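Local coordinates for protein N5-carboxyaminoimidazole ribonucleotide synthetase (PDB 3QFF) that probably carboxylates an aminoimidazole ribonucleotide in purine biosynthesis, using bicarbonate and ATP, as a PurK enzyme of the ATP-grasp family, at residues F193-S198 and V214-H219; L224-V229 and P315-N320. All blocks are in the same frame, centred on the assembly; numbering follows the deposited sequence.

Followed from the N terminus, the chain reaches contact 1 first: the strand through 193-198 runs out, turns, and returns through 214-219, so this contact closes a beta hairpin. The next strand, carrying 224-229, follows almost at once and opens contact 2, which is closed only after 85 intervening residues, by 315-320. The two loops are therefore in series, neither enclosing nor crossing the other. They meet nonetheless, because strands 209-220 and 223-229 are neighbours in one antiparallel sheet, where Ala215 packs on Val229. Contact 1 lies within the ATP-grasp region beside ADP, whereas contact 2 joins that region to the C-terminal one, illustrating how one sheet can span regions of different sequence families.

Contact 1: residues F193-S198 and V214-H219. With ADP (adenosine-5'-diphosphate), chain C.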
loop_
_atom_site.group_PDB
_atom_site.type_symbol
_atom_site.label_atom_id
_atom_site.label_comp_id
_atom_site.label_asym_id
_atom_site.label_seq_id
_atom_site.Cartn_x
_atom_site.Cartn_y
_atom_site.Cartn_z
ATOM N N PHE A 193 19.146 27.012 -14.569
ATOM C CA PHE A 193 18.479 25.777 -14.961
ATOM C C PHE A 193 17.047 26.045 -15.388
ATOM O O PHE A 193 16.439 27.024 -14.950
ATOM C CB PHE A 193 18.529 24.728 -13.839
ATOM C CG PHE A 193 17.802 25.137 -12.591
ATOM C CD1 PHE A 193 18.483 25.752 -11.548
ATOM C CD2 PHE A 193 16.426 24.916 -12.459
ATOM C CE1 PHE A 193 17.811 26.141 -10.389
ATOM C CE2 PHE A 193 15.746 25.305 -11.312
ATOM C CZ PHE A 193 16.446 25.917 -10.269
ATOM N N GLU A 194 16.539 25.163 -16.243
ATOM C CA GLU A 194 15.144 25.145 -16.649
ATOM C C GLU A 194 14.271 24.431 -15.596
ATOM O O GLU A 194 13.281 24.998 -15.139
ATOM C CB GLU A 194 15.007 24.450 -18.012
ATOM C CG GLU A 194 13.655 24.671 -18.697
ATOM C CD GLU A 194 13.394 23.726 -19.873
ATOM O OE1 GLU A 194 14.356 23.268 -20.538
ATOM O OE2 GLU A 194 12.203 23.448 -20.142
ATOM N N LYS A 195 14.658 23.207 -15.219
ATOM C CA LYS A 195 13.872 22.342 -14.324
ATOM C C LYS A 195 14.727 21.766 -13.191
ATOM O O LYS A 195 15.914 21.482 -13.385
ATOM C CB LYS A 195 13.314 21.142 -15.107
ATOM C CG LYS A 195 12.538 21.472 -16.375
ATOM C CD LYS A 195 11.082 21.273 -16.150
ATOM C CE LYS A 195 10.241 21.716 -17.340
ATOM N NZ LYS A 195 8.960 22.281 -16.826
ATOM N N GLU A 196 14.118 21.586 -12.020
ATOM C CA GLU A 196 14.683 20.721 -10.976
ATOM C C GLU A 196 14.130 19.308 -11.101
ATOM O O GLU A 196 12.908 19.110 -11.182
ATOM C CB GLU A 196 14.401 21.263 -9.589
ATOM C CG GLU A 196 15.296 22.405 -9.203
ATOM C CD GLU A 196 15.132 22.785 -7.764
ATOM O OE1 GLU A 196 14.152 23.496 -7.443
ATOM O OE2 GLU A 196 15.986 22.376 -6.946
ATOM N N VAL A 197 15.027 18.325 -11.147
ATOM C CA VAL A 197 14.607 16.937 -11.306
ATOM C C VAL A 197 15.243 16.042 -10.245
ATOM O O VAL A 197 16.294 16.374 -9.687
ATOM C CB VAL A 197 14.859 16.375 -12.760
ATOM C CG1 VAL A 197 14.170 17.257 -13.822
ATOM C CG2 VAL A 197 16.362 16.190 -13.067
ATOM N N SER A 198 14.591 14.920 -9.945
ATOM C CA SER A 198 15.197 13.945 -9.056
ATOM C C SER A 198 14.937 12.518 -9.514
ATOM O O SER A 198 13.957 12.247 -10.202
ATOM C CB SER A 198 14.747 14.146 -7.609
ATOM O OG SER A 198 13.405 13.737 -7.438
ATOM N N VAL A 214 12.424 9.573 -13.761
ATOM C CA VAL A 214 12.758 10.944 -13.425
ATOM C C VAL A 214 11.510 11.761 -13.047
ATOM O O VAL A 214 10.539 11.800 -13.790
ATOM C CB VAL A 214 13.507 11.675 -14.576
ATOM C CG1 VAL A 214 13.985 13.044 -14.097
ATOM C CG2 VAL A 214 14.692 10.840 -15.113
ATOM N N ALA A 215 11.572 12.434 -11.900
ATOM C CA ALA A 215 10.493 13.316 -11.465
ATOM C C ALA A 215 10.942 14.765 -11.602
ATOM O O ALA A 215 12.073 15.098 -11.260
ATOM C CB ALA A 215 10.125 13.036 -10.021
ATOM N N GLU A 216 10.048 15.610 -12.109
ATOM C CA GLU A 216 10.269 17.059 -12.125
ATOM C C GLU A 216 9.713 17.640 -10.828
ATOM O O GLU A 216 8.532 17.440 -10.508
ATOM C CB GLU A 216 9.607 17.685 -13.360
ATOM C CG GLU A 216 9.327 19.198 -13.260
ATOM C CD GLU A 216 8.498 19.725 -14.444
ATOM O OE1 GLU A 216 8.088 18.924 -15.305
ATOM O OE2 GLU A 216 8.252 20.948 -14.508
ATOM N N ASN A 217 10.557 18.366 -10.090
ATOM C CA ASN A 217 10.180 18.887 -8.782
ATOM C C ASN A 217 10.012 20.392 -8.733
ATOM O O ASN A 217 10.893 21.134 -9.183
ATOM C CB ASN A 217 11.205 18.455 -7.738
ATOM C CG ASN A 217 11.315 16.966 -7.648
ATOM O OD1 ASN A 217 10.308 16.264 -7.704
ATOM N ND2 ASN A 217 12.537 16.465 -7.540
ATOM N N ILE A 218 8.891 20.824 -8.162
ATOM C CA ILE A 218 8.600 22.245 -8.004
ATOM C C ILE A 218 8.675 22.630 -6.526
ATOM O O ILE A 218 7.888 22.139 -5.699
ATOM C CB ILE A 218 7.240 22.640 -8.698
ATOM C CG1 ILE A 218 7.281 22.239 -10.184
ATOM C CG2 ILE A 218 6.949 24.151 -8.516
ATOM C CD1 ILE A 218 6.080 22.667 -11.042
ATOM N N HIS A 219 9.654 23.478 -6.198
ATOM C CA HIS A 219 9.850 23.981 -4.839
ATOM C C HIS A 219 9.276 25.388 -4.678
ATOM O O HIS A 219 9.287 26.180 -5.624
ATOM C CB HIS A 219 11.333 23.983 -4.451
ATOM C CG HIS A 219 11.939 22.617 -4.410
ATOM N ND1 HIS A 219 12.450 22.000 -5.531
ATOM C CD2 HIS A 219 12.091 21.737 -3.393
ATOM C CE1 HIS A 219 12.897 20.800 -5.203
ATOM N NE2 HIS A 219 12.688 20.614 -3.913
HETATM P PB ADP C . 18.163 22.679 0.740
HETATM O O1B ADP C . 17.687 23.651 1.794
HETATM O O2B ADP C . 19.156 21.669 1.273
HETATM O O3B ADP C . 17.039 22.086 -0.076
HETATM P PA ADP C . 19.392 23.314 -1.828
HETATM O O1A ADP C . 18.544 22.182 -2.372
HETATM O O2A ADP C . 20.896 23.275 -1.976
HETATM O O3A ADP C . 19.033 23.605 -0.272
HETATM O "O5'" ADP C . 18.914 24.670 -2.546
HETATM C "C5'" ADP C . 17.597 25.169 -2.321
HETATM C "C4'" ADP C . 17.074 25.804 -3.601
HETATM O "O4'" ADP C . 17.955 26.858 -3.998
HETATM C "C3'" ADP C . 17.033 24.813 -4.753
HETATM O "O3'" ADP C . 15.729 24.242 -4.896
HETATM C "C2'" ADP C . 17.432 25.632 -5.965
HETATM O "O2'" ADP C . 16.262 26.110 -6.635
HETATM C "C1'" ADP C . 18.198 26.821 -5.408
HETATM N N9 ADP C . 19.655 26.661 -5.673
HETATM C C8 ADP C . 20.551 26.077 -4.849
HETATM N N7 ADP C . 21.797 26.094 -5.384
HETATM C C5 ADP C . 21.717 26.703 -6.578
HETATM C C6 ADP C . 22.666 27.053 -7.666
HETATM N N6 ADP C . 23.984 26.747 -7.575
HETATM N N1 ADP C . 22.163 27.690 -8.753
HETATM C C2 ADP C . 20.857 28.001 -8.862
HETATM N N3 ADP C . 19.947 27.712 -7.915
HETATM C C4 ADP C . 20.305 27.079 -6.768
HETATM O O HOH W 1 11.503 22.477 -11.583
HETATM O O HOH W 2 11.725 24.379 -8.179
HETATM O O HOH W 3 14.810 18.165 -7.080
#
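The imidazole of His219 and the carboxylate of Glu196 meet with their planes 39° apart, linked by a weak hydrogen bond from ND1 of His219 to OE1 of Glu196. One face of the imidazole carries the ribose O3' of ADP, offset toward the rim, while a water lies at its edge, in plane, held by Glu196 OE1 and the backbone N of His219. The Phe193 ring turns an edge to the adenine, its CE1 3.6 Å from ADP N3. Glu196 extends beyond CG, and its OE2 accepts a 2.8 Å hydrogen bond from ADP O3'; both residues thus belong to the ADP pocket of this ATP-grasp region, and one carboxylate serves nucleotide and hairpin. The Asn217 amide gives an ND2 hydrogen to Ser198 OG at 2.9 Å, with OG in the amide plane; that hydroxyl has its stronger partner in the hydroxyl of Ser282. Across the sheet, Glu216 has its CG anti to the backbone N (chi1 159°), which carries the carboxylate toward Lys195. There NZ of Lys195 forms a 2.8 Å salt bridge with OE2 of Glu216 from above the carboxylate plane; Arg232 forms a second with the same oxygen. Backbone bonds pair Ser198 with Ala215 in both directions. This antiparallel hairpin is flanked by strand 256-264, beside 195-203, and strand 223-229, beside 209-220, while helix 235-251 packs against Val214.

Contact 2: residues L224-V229 and P315-N320; sequences LHESIV and PVVMVN
Met318 reaches over to Leu224 and Ser227 through a bent side chain: after CG leaves anti to the backbone N (chi1 -175°), turns at chi2 and chi3 bring CE to 3.9 Å from Leu224 CD2 and 4.0 Å from Ser227 OG. The serine hydroxyl finds its polar partner in Asn217 of the preceding strand. Farther along this side, Val229 and Val316 lie alongside one another, pointing the same way, with Val229 CB 3.9 Å from Val316 CG1. On the other side, Glu226 is extended beyond CG and runs beside Val319 while slanting across Val317. Its aliphatic portion does much of the touching, with CG of Glu226 4.0 Å from CG1 of both valines. His225 also points the same way as Val319, whose CG1 approaches the ring's CE1 at 3.8 Å; Glu226 CG lies over one face of that imidazole, and a water at its edge links ND1 to Asn320 O. Between these two layers of side chains, reciprocal backbone hydrogen bonds join Ser227 to Met318 and Val229 to Val316, an antiparallel ladder that merges ATP-grasp and C-terminal regions into one continuous sheet. A classic beta bulge at His225 and Glu226 faces Ile218 of strand 209-220. That strand borders 223-229, strand 354-361 borders 316-322, and helix 365-374 covers the face bearing Glu226, Ile228 and Val317.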
loop_
_atom_site.group_PDB
_atom_site.type_symbol
_atom_site.label_atom_id
_atom_site.label_comp_id
_atom_site.label_asym_id
_atom_site.label_seq_id
_atom_site.Cartn_x
_atom_site.Cartn_y
_atom_site.Cartn_z
ATOM N N LEU A 224 9.338 21.402 -0.955
ATOM C CA LEU A 224 8.728 20.762 -2.118
ATOM C C LEU A 224 7.224 21.028 -2.172
ATOM O O LEU A 224 6.521 20.897 -1.171
ATOM C CB LEU A 224 9.022 19.252 -2.151
ATOM C CG LEU A 224 8.523 18.448 -3.357
ATOM C CD1 LEU A 224 9.138 18.950 -4.678
ATOM C CD2 LEU A 224 8.814 16.947 -3.165
ATOM N N HIS A 225 6.756 21.414 -3.352
ATOM C CA HIS A 225 5.340 21.680 -3.590
ATOM C C HIS A 225 4.745 20.518 -4.392
ATOM O O HIS A 225 3.852 19.827 -3.901
ATOM C CB HIS A 225 5.161 23.025 -4.322
ATOM C CG HIS A 225 3.782 23.259 -4.865
ATOM N ND1 HIS A 225 2.639 23.084 -4.114
ATOM C CD2 HIS A 225 3.367 23.680 -6.085
ATOM C CE1 HIS A 225 1.579 23.359 -4.855
ATOM N NE2 HIS A 225 1.993 23.728 -6.054
ATOM N N GLU A 226 5.267 20.313 -5.603
ATOM C CA GLU A 226 4.813 19.280 -6.534
ATOM C C GLU A 226 5.960 18.446 -7.116
ATOM O O GLU A 226 7.050 18.976 -7.375
ATOM C CB GLU A 226 4.037 19.905 -7.692
ATOM C CG GLU A 226 2.630 20.342 -7.313
ATOM C CD GLU A 226 1.918 21.118 -8.412
ATOM O OE1 GLU A 226 2.601 21.763 -9.248
ATOM O OE2 GLU A 226 0.667 21.086 -8.426
ATOM N N SER A 227 5.701 17.152 -7.316
ATOM C CA SER A 227 6.539 16.293 -8.159
ATOM C C SER A 227 5.713 15.790 -9.334
ATOM O O SER A 227 4.585 15.304 -9.167
ATOM C CB SER A 227 7.106 15.097 -7.397
ATOM O OG SER A 227 7.847 15.534 -6.290
ATOM N N ILE A 228 6.287 15.894 -10.518
ATOM C CA ILE A 228 5.567 15.583 -11.737
ATOM C C ILE A 228 6.291 14.465 -12.457
ATOM O O ILE A 228 7.485 14.574 -12.717
ATOM C CB ILE A 228 5.521 16.804 -12.664
ATOM C CG1 ILE A 228 4.912 18.023 -11.955
ATOM C CG2 ILE A 228 4.791 16.455 -13.953
ATOM C CD1 ILE A 228 5.247 19.391 -12.666
ATOM N N VAL A 229 5.564 13.403 -12.793
ATOM C CA VAL A 229 6.159 12.226 -13.393
ATOM C C VAL A 229 5.238 11.717 -14.507
ATOM O O VAL A 229 4.065 11.435 -14.255
ATOM C CB VAL A 229 6.372 11.109 -12.340
ATOM C CG1 VAL A 229 7.365 10.069 -12.843
ATOM C CG2 VAL A 229 6.841 11.701 -11.009
ATOM N N PRO A 315 0.729 8.353 -15.261
ATOM C CA PRO A 315 1.304 9.661 -14.938
ATOM C C PRO A 315 0.696 10.254 -13.650
ATOM O O PRO A 315 -0.474 10.003 -13.337
ATOM C CB PRO A 315 0.970 10.511 -16.177
ATOM C CG PRO A 315 0.820 9.514 -17.292
ATOM C CD PRO A 315 0.179 8.315 -16.631
ATOM N N VAL A 316 1.493 11.019 -12.909
ATOM C CA VAL A 316 1.120 11.441 -11.569
ATOM C C VAL A 316 1.667 12.825 -11.233
ATOM O O VAL A 316 2.766 13.210 -11.667
ATOM C CB VAL A 316 1.573 10.372 -10.495
ATOM C CG1 VAL A 316 3.077 10.063 -10.624
ATOM C CG2 VAL A 316 1.219 10.810 -9.040
ATOM N N VAL A 317 0.886 13.583 -10.477
ATOM C CA VAL A 317 1.393 14.781 -9.810
ATOM C C VAL A 317 1.205 14.574 -8.330
ATOM O O VAL A 317 0.067 14.440 -7.848
ATOM C CB VAL A 317 0.650 16.083 -10.264
ATOM C CG1 VAL A 317 1.076 17.288 -9.432
ATOM C CG2 VAL A 317 0.926 16.342 -11.740
ATOM N N MET A 318 2.319 14.534 -7.603
ATOM C CA MET A 318 2.258 14.530 -6.161
ATOM C C MET A 318 2.194 15.974 -5.692
ATOM O O MET A 318 2.962 16.816 -6.185
ATOM C CB MET A 318 3.484 13.855 -5.545
ATOM C CG MET A 318 3.343 13.750 -4.024
ATOM S SD MET A 318 4.810 14.118 -3.081
ATOM C CE MET A 318 5.064 15.873 -3.406
ATOM N N VAL A 319 1.262 16.271 -4.785
ATOM C CA VAL A 319 1.225 17.589 -4.151
ATOM C C VAL A 319 1.389 17.461 -2.650
ATOM O O VAL A 319 0.697 16.670 -2.009
ATOM C CB VAL A 319 -0.086 18.367 -4.444
ATOM C CG1 VAL A 319 0.135 19.866 -4.169
ATOM C CG2 VAL A 319 -0.508 18.181 -5.868
ATOM N N ASN A 320 2.308 18.232 -2.078
ATOM C CA ASN A 320 2.487 18.232 -0.632
ATOM C C ASN A 320 1.353 18.922 0.120
ATOM O O ASN A 320 0.849 19.950 -0.337
ATOM C CB ASN A 320 3.814 18.915 -0.241
ATOM C CG ASN A 320 4.931 17.925 0.036
ATOM O OD1 ASN A 320 4.724 16.708 0.085
ATOM N ND2 ASN A 320 6.130 18.451 0.242
HETATM O O HOH W 4 2.421 22.107 -1.148
#